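Local coordinates for protein globin (Bacillus anthracis, PDB 5V3T) that binds heme and, as a group II truncated hemoglobin, probably binds and transports oxygen, at residues E109-F112 / E113-L117. Numbering follows the deposited sequence.
Sequences EFVF and ERLAL
Val111 and Leu115, one turn apart on helix 105-122, lie side by side and point the same way, with Val111 CG1 3.8 Å from Leu115 CD1. Both are buried, and their branched, apolar ends suit a face pressed against other helices: Val111 meets Met98 and Leu115 meets Met94 of helix 84-101, while Leu115 also reaches Leu54 and Tyr57 of helix 44-57. At the border of this face Phe112 CE2 comes within 4.3 Å of Ala116 CB; the small Ala116 methyl touches Leu91, and Phe112 reaches Glu95 of the same helix.

The outward side faces solvent. A chi1 of -176° sets the Phe110 ring beside its carbonyl carbon, with its end near the next turn. There the extended chain of Arg114 runs alongside, its aliphatic CD 3.7 Å from Phe110 CE2 and its NE 3.3 Å from Phe110 CZ; a long, partly apolar chain suits an exposed ring. Ring and guanidinium planes stand 42° apart, so the two do not stack flat. Glu109 and Glu113 leave their carboxylates in an exposed region, OE1 of Glu109 4.5 Å from OE2 of Glu113, where solvent can probably soften the repulsion.

Beneath both sides run the helical i+4 to i backbone hydrogen bonds, from Glu113 N to Glu109 O (3.0 Å) up to Ala116 N to Phe112 O (2.8 Å). With the nearest atoms of the Leu115 side chain and the heme about 4 Å apart, this is an amphipathic alpha-helix lining the heme pocket of a truncated globin fold.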
ATOM      1  N   GLU A 109      21.156 -14.192   6.560  1.00 30.36           N
ATOM      2  CA  GLU A 109      21.613 -13.570   5.335  1.00 32.33           C
ATOM      3  C   GLU A 109      20.650 -13.855   4.199  1.00 42.39           C
ATOM      4  O   GLU A 109      20.357 -12.962   3.402  1.00 37.66           O
ATOM      5  CB  GLU A 109      23.031 -14.027   4.979  1.00 36.11           C
ATOM      6  CG  GLU A 109      24.061 -13.864   6.118  1.00 53.67           C
ATOM      7  CD  GLU A 109      24.072 -12.467   6.763  1.00 62.50           C
ATOM      8  OE1 GLU A 109      23.741 -11.469   6.085  1.00 72.18           O
ATOM      9  OE2 GLU A 109      24.427 -12.362   7.959  1.00 63.87           O
ATOM     10  N   PHE A 110      20.150 -15.084   4.127  1.00 37.34           N
ATOM     11  CA  PHE A 110      19.148 -15.446   3.127  1.00 35.94           C
ATOM     12  C   PHE A 110      17.916 -14.535   3.212  1.00 35.32           C
ATOM     13  O   PHE A 110      17.522 -13.894   2.227  1.00 34.21           O
ATOM     14  CB  PHE A 110      18.738 -16.910   3.283  1.00 33.31           C
ATOM     15  CG  PHE A 110      17.772 -17.388   2.229  1.00 37.89           C
ATOM     16  CD1 PHE A 110      18.236 -17.845   1.007  1.00 48.56           C
ATOM     17  CD2 PHE A 110      16.407 -17.389   2.463  1.00 35.05           C
ATOM     18  CE1 PHE A 110      17.349 -18.293   0.026  1.00 49.27           C
ATOM     19  CE2 PHE A 110      15.514 -17.832   1.491  1.00 37.22           C
ATOM     20  CZ  PHE A 110      15.990 -18.285   0.270  1.00 44.46           C
ATOM     21  N   VAL A 111      17.324 -14.456   4.399  1.00 30.04           N
ATOM     22  CA  VAL A 111      16.083 -13.722   4.569  1.00 29.52           C
ATOM     23  C   VAL A 111      16.318 -12.216   4.401  1.00 32.00           C
ATOM     24  O   VAL A 111      15.528 -11.525   3.749  1.00 30.57           O
ATOM     25  CB  VAL A 111      15.443 -14.005   5.949  1.00 30.51           C
ATOM     26  CG1 VAL A 111      14.257 -13.063   6.194  1.00 27.94           C
ATOM     27  CG2 VAL A 111      15.003 -15.472   6.050  1.00 25.77           C
ATOM     28  N   PHE A 112      17.416 -11.711   4.945  1.00 31.40           N
ATOM     29  CA  PHE A 112      17.640 -10.270   4.874  1.00 28.28           C
ATOM     30  C   PHE A 112      17.873  -9.819   3.434  1.00 34.14           C
ATOM     31  O   PHE A 112      17.359  -8.784   3.018  1.00 36.86           O
ATOM     32  CB  PHE A 112      18.813  -9.836   5.730  1.00 30.51           C
ATOM     33  CG  PHE A 112      18.978  -8.346   5.768  1.00 37.51           C
ATOM     34  CD1 PHE A 112      18.273  -7.586   6.683  1.00 37.75           C
ATOM     35  CD2 PHE A 112      19.786  -7.701   4.849  1.00 41.65           C
ATOM     36  CE1 PHE A 112      18.407  -6.203   6.705  1.00 40.58           C
ATOM     37  CE2 PHE A 112      19.914  -6.322   4.864  1.00 37.02           C
ATOM     38  CZ  PHE A 112      19.224  -5.580   5.796  1.00 38.27           C
ATOM     39  N   GLU A 113      18.650 -10.593   2.677  1.00 33.32           N
ATOM     40  CA  GLU A 113      18.933 -10.242   1.289  1.00 36.28           C
ATOM     41  C   GLU A 113      17.684 -10.291   0.426  1.00 43.69           C
ATOM     42  O   GLU A 113      17.531  -9.454  -0.472  1.00 41.07           O
ATOM     43  CB  GLU A 113      20.021 -11.140   0.714  1.00 39.51           C
ATOM     44  CG  GLU A 113      21.392 -10.763   1.235  1.00 54.18           C
ATOM     45  CD  GLU A 113      22.456 -11.777   0.879  1.00 69.95           C
ATOM     46  OE1 GLU A 113      22.303 -12.472  -0.150  1.00 77.13           O
ATOM     47  OE2 GLU A 113      23.436 -11.885   1.648  1.00 68.02           O
ATOM     48  N   ARG A 114      16.777 -11.237   0.686  1.00 35.03           N
ATOM     49  CA  ARG A 114      15.508 -11.203  -0.036  1.00 35.31           C
ATOM     50  C   ARG A 114      14.698  -9.969   0.323  1.00 30.27           C
ATOM     51  O   ARG A 114      14.147  -9.295  -0.557  1.00 28.17           O
ATOM     52  CB  ARG A 114      14.632 -12.428   0.238  1.00 36.11           C
ATOM     53  CG  ARG A 114      15.008 -13.683  -0.495  1.00 47.45           C
ATOM     54  CD  ARG A 114      14.039 -14.784  -0.118  1.00 46.30           C
ATOM     55  NE  ARG A 114      14.118 -15.884  -1.059  1.00 63.09           N
ATOM     56  CZ  ARG A 114      13.213 -16.103  -2.006  1.00 73.90           C
ATOM     57  NH1 ARG A 114      12.158 -15.305  -2.106  1.00 69.72           N
ATOM     58  NH2 ARG A 114      13.354 -17.127  -2.837  1.00 88.40           N
ATOM     59  N   LEU A 115      14.641  -9.669   1.614  1.00 30.99           N
ATOM     60  CA  LEU A 115      13.877  -8.519   2.072  1.00 34.94           C
ATOM     61  C   LEU A 115      14.430  -7.203   1.521  1.00 34.02           C
ATOM     62  O   LEU A 115      13.660  -6.289   1.187  1.00 28.98           O
ATOM     63  CB  LEU A 115      13.859  -8.498   3.598  1.00 29.26           C
ATOM     64  CG  LEU A 115      13.044  -9.590   4.283  1.00 29.28           C
ATOM     65  CD1 LEU A 115      13.101  -9.433   5.795  1.00 30.14           C
ATOM     66  CD2 LEU A 115      11.612  -9.500   3.811  1.00 31.46           C
ATOM     67  N   ALA A 116      15.752  -7.122   1.392  1.00 31.84           N
ATOM     68  CA  ALA A 116      16.395  -5.906   0.895  1.00 34.54           C
ATOM     69  C   ALA A 116      16.031  -5.668  -0.559  1.00 34.80           C
ATOM     70  O   ALA A 116      15.803  -4.523  -0.975  1.00 36.09           O
ATOM     71  CB  ALA A 116      17.900  -5.991   1.050  1.00 31.61           C
ATOM     72  N   LEU A 117      16.003  -6.746  -1.333  1.00 33.65           N
ATOM     73  CA  LEU A 117      15.595  -6.688  -2.732  1.00 40.12           C
ATOM     74  C   LEU A 117      14.123  -6.302  -2.855  1.00 35.60           C
ATOM     75  O   LEU A 117      13.756  -5.471  -3.687  1.00 36.17           O
ATOM     76  CB  LEU A 117      15.872  -8.031  -3.416  1.00 42.82           C
ATOM     77  CG  LEU A 117      15.502  -8.237  -4.890  1.00 58.47           C
ATOM     78  CD1 LEU A 117      16.240  -7.265  -5.788  1.00 71.18           C
ATOM     79  CD2 LEU A 117      15.803  -9.679  -5.318  1.00 62.39           C
TER